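Long-range contacts in multisubunit Na+/H+ antiporter, D subunit (Anoxybacillus flavithermus, PDB 6Z16), which forms one subunit of a multisubunit membrane antiporter that probably exchanges sodium ions for protons across the cell membrane: residues C92-F97 with Y109-F113; G245-K250 with D333-K337; R357-I363 with G429-K435. All coordinates share one frame; numbering follows the deposited sequence.

Contact 1: C92-F97 with Y109-F113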
loop_
_atom_site.group_PDB
_atom_site.type_symbol
_atom_site.label_atom_id
_atom_site.label_comp_id
_atom_site.label_asym_id
_atom_site.label_seq_id
_atom_site.Cartn_x
_atom_site.Cartn_y
_atom_site.Cartn_z
ATOM N N CYS D 92 28.134 57.269 -7.785
ATOM C CA CYS D 92 26.750 57.488 -7.384
ATOM C C CYS D 92 26.403 56.726 -6.112
ATOM O O CYS D 92 25.571 57.189 -5.329
ATOM C CB CYS D 92 25.809 57.092 -8.515
ATOM S SG CYS D 92 25.905 58.148 -9.970
ATOM N N LEU D 93 27.066 55.593 -5.860
ATOM C CA LEU D 93 26.798 54.837 -4.643
ATOM C C LEU D 93 27.355 55.538 -3.411
ATOM O O LEU D 93 26.703 55.564 -2.360
ATOM C CB LEU D 93 27.376 53.431 -4.768
ATOM C CG LEU D 93 27.099 52.512 -3.583
ATOM C CD1 LEU D 93 25.605 52.345 -3.399
ATOM C CD2 LEU D 93 27.766 51.179 -3.800
ATOM N N VAL D 94 28.553 56.118 -3.513
ATOM C CA VAL D 94 29.087 56.837 -2.356
ATOM C C VAL D 94 28.296 58.124 -2.112
ATOM O O VAL D 94 28.010 58.497 -0.954
ATOM C CB VAL D 94 30.593 57.096 -2.538
ATOM C CG1 VAL D 94 31.167 57.784 -1.322
ATOM C CG2 VAL D 94 31.316 55.793 -2.782
ATOM N N TYR D 95 27.854 58.782 -3.194
ATOM C CA TYR D 95 26.953 59.918 -3.027
ATOM C C TYR D 95 25.624 59.485 -2.416
ATOM O O TYR D 95 25.018 60.244 -1.654
ATOM C CB TYR D 95 26.715 60.614 -4.369
ATOM C CG TYR D 95 26.043 61.963 -4.233
ATOM C CD1 TYR D 95 26.787 63.102 -3.985
ATOM C CD2 TYR D 95 24.667 62.091 -4.311
ATOM C CE1 TYR D 95 26.180 64.332 -3.849
ATOM C CE2 TYR D 95 24.056 63.312 -4.166
ATOM C CZ TYR D 95 24.814 64.426 -3.934
ATOM O OH TYR D 95 24.192 65.639 -3.792
ATOM N N SER D 96 25.176 58.261 -2.718
ATOM C CA SER D 96 23.962 57.721 -2.121
ATOM C C SER D 96 24.139 57.450 -0.638
ATOM O O SER D 96 23.170 57.549 0.121
ATOM C CB SER D 96 23.566 56.434 -2.836
ATOM O OG SER D 96 23.340 56.661 -4.211
ATOM N N PHE D 97 25.351 57.059 -0.226
ATOM C CA PHE D 97 25.644 56.900 1.199
ATOM C C PHE D 97 25.467 58.218 1.929
ATOM O O PHE D 97 24.892 58.263 3.021
ATOM C CB PHE D 97 27.075 56.410 1.438
ATOM C CG PHE D 97 27.355 55.011 0.980
ATOM C CD1 PHE D 97 26.342 54.146 0.623
ATOM C CD2 PHE D 97 28.660 54.559 0.930
ATOM C CE1 PHE D 97 26.627 52.875 0.205
ATOM C CE2 PHE D 97 28.947 53.291 0.517
ATOM C CZ PHE D 97 27.931 52.448 0.153
ATOM N N TYR D 109 16.606 50.089 -1.191
ATOM C CA TYR D 109 17.175 51.040 -2.146
ATOM C C TYR D 109 18.380 50.464 -2.886
ATOM O O TYR D 109 18.488 50.590 -4.114
ATOM C CB TYR D 109 17.559 52.326 -1.419
ATOM C CG TYR D 109 18.219 53.338 -2.308
ATOM C CD1 TYR D 109 17.478 54.083 -3.209
ATOM C CD2 TYR D 109 19.590 53.549 -2.252
ATOM C CE1 TYR D 109 18.082 55.004 -4.031
ATOM C CE2 TYR D 109 20.202 54.460 -3.071
ATOM C CZ TYR D 109 19.446 55.187 -3.956
ATOM O OH TYR D 109 20.058 56.104 -4.771
ATOM N N TYR D 110 19.297 49.828 -2.157
ATOM C CA TYR D 110 20.531 49.347 -2.764
ATOM C C TYR D 110 20.300 48.125 -3.635
ATOM O O TYR D 110 21.058 47.903 -4.586
ATOM C CB TYR D 110 21.552 49.051 -1.672
ATOM C CG TYR D 110 21.872 50.271 -0.850
ATOM C CD1 TYR D 110 22.739 51.241 -1.321
ATOM C CD2 TYR D 110 21.282 50.466 0.390
ATOM C CE1 TYR D 110 23.018 52.362 -0.577
ATOM C CE2 TYR D 110 21.558 51.580 1.140
ATOM C CZ TYR D 110 22.423 52.525 0.651
ATOM O OH TYR D 110 22.698 53.639 1.403
ATOM N N SER D 111 19.241 47.364 -3.356
ATOM C CA SER D 111 18.832 46.287 -4.247
ATOM C C SER D 111 18.421 46.837 -5.602
ATOM O O SER D 111 18.840 46.324 -6.643
ATOM C CB SER D 111 17.680 45.508 -3.621
ATOM O OG SER D 111 18.053 44.955 -2.378
ATOM N N PHE D 112 17.625 47.910 -5.599
ATOM C CA PHE D 112 17.140 48.517 -6.835
ATOM C C PHE D 112 18.278 49.161 -7.616
ATOM O O PHE D 112 18.301 49.103 -8.854
ATOM C CB PHE D 112 16.062 49.541 -6.494
ATOM C CG PHE D 112 14.826 48.941 -5.895
ATOM C CD1 PHE D 112 14.440 47.648 -6.207
ATOM C CD2 PHE D 112 14.084 49.650 -4.970
ATOM C CE1 PHE D 112 13.314 47.091 -5.638
ATOM C CE2 PHE D 112 12.977 49.083 -4.370
ATOM C CZ PHE D 112 12.581 47.814 -4.721
ATOM N N PHE D 113 19.226 49.769 -6.893
ATOM C CA PHE D 113 20.487 50.234 -7.469
ATOM C C PHE D 113 21.206 49.116 -8.220
ATOM O O PHE D 113 21.585 49.271 -9.394
ATOM C CB PHE D 113 21.370 50.766 -6.338
ATOM C CG PHE D 113 22.654 51.399 -6.795
ATOM C CD1 PHE D 113 22.690 52.728 -7.155
ATOM C CD2 PHE D 113 23.828 50.660 -6.861
ATOM C CE1 PHE D 113 23.864 53.308 -7.568
ATOM C CE2 PHE D 113 24.999 51.234 -7.287
ATOM C CZ PHE D 113 25.015 52.558 -7.639
#
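Leu-93 lies between two rings of helix 109-124. Its CD1 sits over one face of Phe-113, 4.2 Å from the ring centre. Leu-93 CD1 also meets the edge of Tyr-110, 3.7 Å from Tyr-110 CD1. CG of Leu-93 is anti to the backbone N (chi1 -177°), which directs the branch toward these rings. Cys-92 adds its CB at the edge of Phe-113. Phe-97 turns its CE1 to Tyr-110 CE1 at 3.7 Å, the planes tilted by 59°. This is an antiparallel pair of transmembrane helices: the axes of these short segments run at 167° and come no closer than 12.1 Å, a gap bridged by aromatic side chains. The polar link is weak. Tyr-109 OH donates to Ser-96 OG over 3.4 Å, and Ser-96 OG donates to Cys-92 O at 2.6 Å. That carbonyl also takes the backbone N of Ser-96, from the opposite face of its plane. An alanine in place of Ser-96 is likely to leave Tyr-109 OH without this acceptor and Cys-92 O with one donor fewer. Further out, Tyr-110 OH is hydrogen-bonded to Glu-105. Pro-239 and Val-240 of helix 238-247 pack on Ser-96 and Tyr-109.

Contact 2: G245-K250 with D333-K337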
loop_
_atom_site.group_PDB
_atom_site.type_symbol
_atom_site.label_atom_id
_atom_site.label_comp_id
_atom_site.label_asym_id
_atom_site.label_seq_id
_atom_site.Cartn_x
_atom_site.Cartn_y
_atom_site.Cartn_z
ATOM N N GLY D 245 20.731 60.059 -15.858
ATOM C CA GLY D 245 21.370 60.866 -16.879
ATOM C C GLY D 245 22.677 60.289 -17.374
ATOM O O GLY D 245 23.050 60.497 -18.531
ATOM N N GLY D 246 23.385 59.546 -16.523
ATOM C CA GLY D 246 24.616 58.929 -16.971
ATOM C C GLY D 246 24.427 57.700 -17.832
ATOM O O GLY D 246 25.246 57.439 -18.718
ATOM N N LEU D 247 23.351 56.942 -17.615
ATOM C CA LEU D 247 23.285 55.575 -18.122
ATOM C C LEU D 247 22.099 55.277 -19.024
ATOM O O LEU D 247 22.249 54.509 -19.976
ATOM C CB LEU D 247 23.262 54.593 -16.946
ATOM C CG LEU D 247 24.505 54.565 -16.063
ATOM C CD1 LEU D 247 24.270 53.697 -14.837
ATOM C CD2 LEU D 247 25.696 54.076 -16.864
ATOM N N LEU D 248 20.915 55.840 -18.749
ATOM C CA LEU D 248 19.697 55.335 -19.383
ATOM C C LEU D 248 19.586 55.762 -20.837
ATOM O O LEU D 248 19.238 54.951 -21.700
ATOM C CB LEU D 248 18.456 55.800 -18.634
ATOM C CG LEU D 248 18.153 55.320 -17.224
ATOM C CD1 LEU D 248 16.813 55.902 -16.838
ATOM C CD2 LEU D 248 18.135 53.817 -17.160
ATOM N N THR D 249 19.844 57.031 -21.127
ATOM C CA THR D 249 19.711 57.509 -22.493
ATOM C C THR D 249 20.845 57.050 -23.392
ATOM O O THR D 249 20.702 57.104 -24.616
ATOM C CB THR D 249 19.626 59.030 -22.506
ATOM O OG1 THR D 249 20.808 59.574 -21.910
ATOM C CG2 THR D 249 18.424 59.481 -21.719
ATOM N N LYS D 250 21.953 56.589 -22.824
ATOM C CA LYS D 250 23.125 56.249 -23.615
ATOM C C LYS D 250 23.151 54.796 -24.047
ATOM O O LYS D 250 24.039 54.414 -24.814
ATOM C CB LYS D 250 24.412 56.565 -22.851
ATOM C CG LYS D 250 24.875 58.013 -22.943
ATOM C CD LYS D 250 24.134 58.920 -21.988
ATOM C CE LYS D 250 24.702 60.311 -22.020
ATOM N NZ LYS D 250 23.954 61.223 -21.123
ATOM N N ASP D 333 30.877 61.877 -22.124
ATOM C CA ASP D 333 29.601 62.506 -21.833
ATOM C C ASP D 333 28.820 61.752 -20.772
ATOM O O ASP D 333 28.128 62.393 -19.975
ATOM C CB ASP D 333 28.775 62.644 -23.106
ATOM C CG ASP D 333 27.529 63.464 -22.888
ATOM O OD1 ASP D 333 27.658 64.677 -22.626
ATOM O OD2 ASP D 333 26.419 62.909 -23.004
ATOM N N MET D 334 28.927 60.415 -20.741
ATOM C CA MET D 334 28.385 59.645 -19.618
ATOM C C MET D 334 28.960 60.128 -18.292
ATOM O O MET D 334 28.208 60.506 -17.366
ATOM C CB MET D 334 28.698 58.162 -19.804
ATOM C CG MET D 334 27.995 57.501 -20.958
ATOM S SD MET D 334 28.585 55.827 -21.230
ATOM C CE MET D 334 27.916 54.998 -19.795
ATOM N N VAL D 335 30.302 60.174 -18.217
ATOM C CA VAL D 335 30.979 60.589 -16.984
ATOM C C VAL D 335 30.608 62.024 -16.610
ATOM O O VAL D 335 30.300 62.325 -15.446
ATOM C CB VAL D 335 32.501 60.415 -17.139
ATOM C CG1 VAL D 335 33.232 60.930 -15.922
ATOM C CG2 VAL D 335 32.846 58.958 -17.388
ATOM N N MET D 336 30.524 62.901 -17.609
ATOM C CA MET D 336 30.346 64.323 -17.363
ATOM C C MET D 336 28.926 64.654 -16.925
ATOM O O MET D 336 28.731 65.518 -16.062
ATOM C CB MET D 336 30.717 65.096 -18.625
ATOM C CG MET D 336 30.921 66.571 -18.416
ATOM S SD MET D 336 32.273 66.810 -17.267
ATOM C CE MET D 336 33.600 66.109 -18.227
ATOM N N LYS D 337 27.923 63.977 -17.490
ATOM C CA LYS D 337 26.554 64.260 -17.076
ATOM C C LYS D 337 26.262 63.721 -15.685
ATOM O O LYS D 337 25.540 64.381 -14.916
ATOM C CB LYS D 337 25.558 63.710 -18.089
ATOM C CG LYS D 337 25.696 64.383 -19.422
ATOM C CD LYS D 337 25.306 65.836 -19.359
ATOM C CE LYS D 337 25.753 66.519 -20.619
ATOM N NZ LYS D 337 25.164 65.881 -21.807
#
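Lys-250 crosses to Asp-333 and Met-334 by a bend near its root. Its chi2 of 81° turns the chain, and the last two torsions are extended, so the amine runs straight back to the start of its segment. Asp-333 has CG anti to the backbone N (chi1 -172°), which brings its carboxylate to the same place. Lys-250 NZ and Asp-333 OD2 form a salt bridge at 3.5 Å. The amine also donates to Gly-245 O over 2.8 Å, almost in line with the carbonyl bond (175°). The other carboxylate oxygen serves a second lysine: Lys-337 NZ donates to Asp-333 OD1 at 2.9 Å, on its syn lone pair, in a salt bridge. Lys-250 NZ and Lys-337 NZ are 4.9 Å apart, and the shared carboxylate probably offsets their closeness. Met-334 runs past Lys-250 in the opposite direction, with Met-334 CG 3.7 Å from Lys-250 CG. Met-334 CE ends against Leu-247 CD2 at 3.8 Å. Gly-246 lacks a side chain, and its CA comes within 4.7 Å of Met-334 CA. A buried row of charged residues is known in antiporter-like subunits of this family, and the network is consistent with it. The site lies where helices 238-247 and 249-263 meet, against helix 320-351. Helix 76-99 covers Met-334 through Leu-81 and Ile-88. Helix 296-315 places Ala-307 on Asp-333 and Lys-337, and helix 367-381 brings Leu-380 to Lys-337.

Contact 3: R357-I363 with G429-K435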
loop_
_atom_site.group_PDB
_atom_site.type_symbol
_atom_site.label_atom_id
_atom_site.label_comp_id
_atom_site.label_asym_id
_atom_site.label_seq_id
_atom_site.Cartn_x
_atom_site.Cartn_y
_atom_site.Cartn_z
ATOM N N ARG D 357 18.192 82.754 -10.092
ATOM C CA ARG D 357 17.965 84.147 -9.720
ATOM C C ARG D 357 17.850 84.371 -8.221
ATOM O O ARG D 357 17.736 85.529 -7.808
ATOM C CB ARG D 357 16.688 84.664 -10.378
ATOM C CG ARG D 357 16.749 84.810 -11.883
ATOM C CD ARG D 357 15.488 85.480 -12.404
ATOM N NE ARG D 357 14.303 84.661 -12.163
ATOM C CZ ARG D 357 13.839 83.750 -13.010
ATOM N NH1 ARG D 357 14.452 83.548 -14.167
ATOM N NH2 ARG D 357 12.759 83.044 -12.708
ATOM N N SER D 358 17.862 83.327 -7.396
ATOM C CA SER D 358 17.593 83.488 -5.975
ATOM C C SER D 358 18.841 83.674 -5.132
ATOM O O SER D 358 18.745 84.231 -4.035
ATOM C CB SER D 358 16.819 82.282 -5.443
ATOM O OG SER D 358 15.548 82.190 -6.050
ATOM N N PHE D 359 20.001 83.231 -5.606
ATOM C CA PHE D 359 21.196 83.185 -4.781
ATOM C C PHE D 359 22.403 83.638 -5.582
ATOM O O PHE D 359 22.453 83.475 -6.803
ATOM C CB PHE D 359 21.430 81.773 -4.221
ATOM C CG PHE D 359 21.685 80.719 -5.270
ATOM C CD1 PHE D 359 20.636 80.057 -5.873
ATOM C CD2 PHE D 359 22.974 80.347 -5.604
ATOM C CE1 PHE D 359 20.868 79.084 -6.818
ATOM C CE2 PHE D 359 23.206 79.379 -6.551
ATOM C CZ PHE D 359 22.151 78.744 -7.153
ATOM N N SER D 360 23.387 84.187 -4.874
ATOM C CA SER D 360 24.645 84.595 -5.483
ATOM C C SER D 360 25.721 84.648 -4.411
ATOM O O SER D 360 25.427 84.825 -3.228
ATOM C CB SER D 360 24.516 85.953 -6.179
ATOM O OG SER D 360 24.213 86.974 -5.246
ATOM N N GLY D 361 26.967 84.489 -4.840
ATOM C CA GLY D 361 28.094 84.673 -3.950
ATOM C C GLY D 361 28.577 83.418 -3.256
ATOM O O GLY D 361 28.747 83.414 -2.036
ATOM N N LEU D 362 28.824 82.355 -4.017
ATOM C CA LEU D 362 29.250 81.091 -3.436
ATOM C C LEU D 362 30.759 80.885 -3.462
ATOM O O LEU D 362 31.254 80.020 -2.735
ATOM C CB LEU D 362 28.586 79.917 -4.161
ATOM C CG LEU D 362 27.082 79.645 -4.131
ATOM C CD1 LEU D 362 26.775 78.541 -5.114
ATOM C CD2 LEU D 362 26.614 79.241 -2.766
ATOM N N ILE D 363 31.491 81.639 -4.286
ATOM C CA ILE D 363 32.953 81.585 -4.293
ATOM C C ILE D 363 33.526 82.082 -2.973
ATOM O O ILE D 363 34.507 81.528 -2.465
ATOM C CB ILE D 363 33.492 82.373 -5.508
ATOM C CG1 ILE D 363 33.247 81.595 -6.791
ATOM C CG2 ILE D 363 34.971 82.692 -5.398
ATOM C CD1 ILE D 363 33.991 80.300 -6.837
ATOM N N GLY D 429 25.370 82.198 -10.193
ATOM C CA GLY D 429 25.328 81.536 -8.908
ATOM C C GLY D 429 26.539 81.788 -8.040
ATOM O O GLY D 429 26.403 82.169 -6.879
ATOM N N PHE D 430 27.734 81.590 -8.593
ATOM C CA PHE D 430 28.938 81.649 -7.777
ATOM C C PHE D 430 29.452 83.076 -7.606
ATOM O O PHE D 430 29.810 83.473 -6.494
ATOM C CB PHE D 430 30.006 80.738 -8.379
ATOM C CG PHE D 430 29.691 79.272 -8.249
ATOM C CD1 PHE D 430 29.974 78.593 -7.081
ATOM C CD2 PHE D 430 29.103 78.578 -9.288
ATOM C CE1 PHE D 430 29.672 77.257 -6.948
ATOM C CE2 PHE D 430 28.811 77.237 -9.166
ATOM C CZ PHE D 430 29.098 76.577 -7.998
ATOM N N TRP D 431 29.485 83.868 -8.671
ATOM C CA TRP D 431 29.907 85.256 -8.551
ATOM C C TRP D 431 28.780 86.124 -7.996
ATOM O O TRP D 431 27.652 85.675 -7.798
ATOM C CB TRP D 431 30.378 85.789 -9.900
ATOM C CG TRP D 431 31.735 85.312 -10.295
ATOM C CD1 TRP D 431 32.638 84.678 -9.504
ATOM C CD2 TRP D 431 32.343 85.428 -11.583
ATOM N NE1 TRP D 431 33.775 84.394 -10.212
ATOM C CE2 TRP D 431 33.616 84.842 -11.495
ATOM C CE3 TRP D 431 31.932 85.967 -12.802
ATOM C CZ2 TRP D 431 34.486 84.785 -12.579
ATOM C CZ3 TRP D 431 32.796 85.907 -13.877
ATOM C CH2 TRP D 431 34.057 85.320 -13.759
ATOM N N GLY D 432 29.098 87.386 -7.743
ATOM C CA GLY D 432 28.154 88.321 -7.160
ATOM C C GLY D 432 28.340 88.452 -5.663
ATOM O O GLY D 432 29.218 87.840 -5.052
ATOM N N GLU D 433 27.488 89.273 -5.060
ATOM C CA GLU D 433 27.512 89.411 -3.613
ATOM C C GLU D 433 26.633 88.343 -2.965
ATOM O O GLU D 433 25.834 87.676 -3.619
ATOM C CB GLU D 433 27.048 90.800 -3.181
ATOM C CG GLU D 433 25.567 91.048 -3.386
ATOM C CD GLU D 433 25.122 92.396 -2.860
ATOM O OE1 GLU D 433 25.974 93.146 -2.340
ATOM O OE2 GLU D 433 23.917 92.703 -2.961
ATOM N N LYS D 434 26.770 88.207 -1.652
ATOM C CA LYS D 434 26.109 87.154 -0.887
ATOM C C LYS D 434 24.698 87.590 -0.512
ATOM O O LYS D 434 24.523 88.529 0.269
ATOM C CB LYS D 434 26.917 86.844 0.368
ATOM C CG LYS D 434 26.280 85.825 1.285
ATOM C CD LYS D 434 27.161 85.543 2.481
ATOM C CE LYS D 434 26.458 84.630 3.461
ATOM N NZ LYS D 434 26.242 83.287 2.880
ATOM N N LYS D 435 23.685 86.906 -1.055
ATOM C CA LYS D 435 22.320 87.159 -0.592
ATOM C C LYS D 435 21.470 85.918 -0.365
ATOM O O LYS D 435 20.519 85.995 0.420
ATOM C CB LYS D 435 21.572 88.079 -1.568
ATOM C CG LYS D 435 21.225 87.441 -2.901
ATOM C CD LYS D 435 20.455 88.387 -3.793
ATOM C CE LYS D 435 20.028 87.689 -5.071
ATOM N NZ LYS D 435 21.196 87.309 -5.907
#
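The Phe-430 ring carries Leu-362 on one face. Its CG is anti to the carbonyl carbon (chi1 -70°), which turns the ring toward Leu-362. Leu-362 CD1 stands 4.0 Å from the centre of the Phe-430 ring, 28° off its normal, in a CH-pi contact. Leu-362 CB closes on the CD1 corner of the same ring. Ile-363 crosses Phe-430 at about a right angle, its CG1 lying 3.7 Å from Phe-430 CB. That CG1 also approaches CD1 of the Trp-431 indole obliquely. Trp-431 then meets the rings of Phe-174 and Phe-181 of a neighbouring subunit. Phe-359 CE2 lies 3.8 Å from Gly-429 CA, and its ring packs on Ile-347 of helix 320-351.

Beside these rings the two backbones bind each other. Leu-362 N donates to Phe-430 O at 2.9 Å. Ile-363 N adds a weak bond to the same oxygen. Gly-361 N makes weak bonds to both Gly-429 O and Trp-431 O. Gly-361 has a positive phi (92°), and a side chain there would probably run into Glu-433 O and Lys-434 N. Lys-435 NZ donates to Ser-360 OG at 3.1 Å. Ser-360 OG is also modelled as donating to Glu-433 O, but that separation is too short to trust.

The contact joins the loop before helix 367-381 to the loop that follows helix 405-429. It is held by main-chain bonds, several of them weak, by apolar packing, and by Lys-435 NZ on Ser-360 OG. Carbonyls at the end of helix 405-429 thus find donors in another loop, and no salt bridge joins the two segments.

In the fold
The three contacts follow one another along the chain and do not touch. Contact 2 lies near the middle, its centre about 4 Å from that of the chain. The centres of contacts 1 and 2 are about 17 Å apart, their nearest atoms about 7 Å. Helix 76-99 carries 92-97 and also packs on contact 2. Helix 238-247 packs on contact 1 and holds the first residues of 245-250. Contact 3 is farther out, its centre about 28 Å from that of contact 2 and 31 Å from that of contact 1. Helix 320-351 links contacts 2 and 3. A bound phosphatidylethanolamine comes within about 4 Å of the Phe-97 side chain, and one within about 5 Å of that of Ile-363.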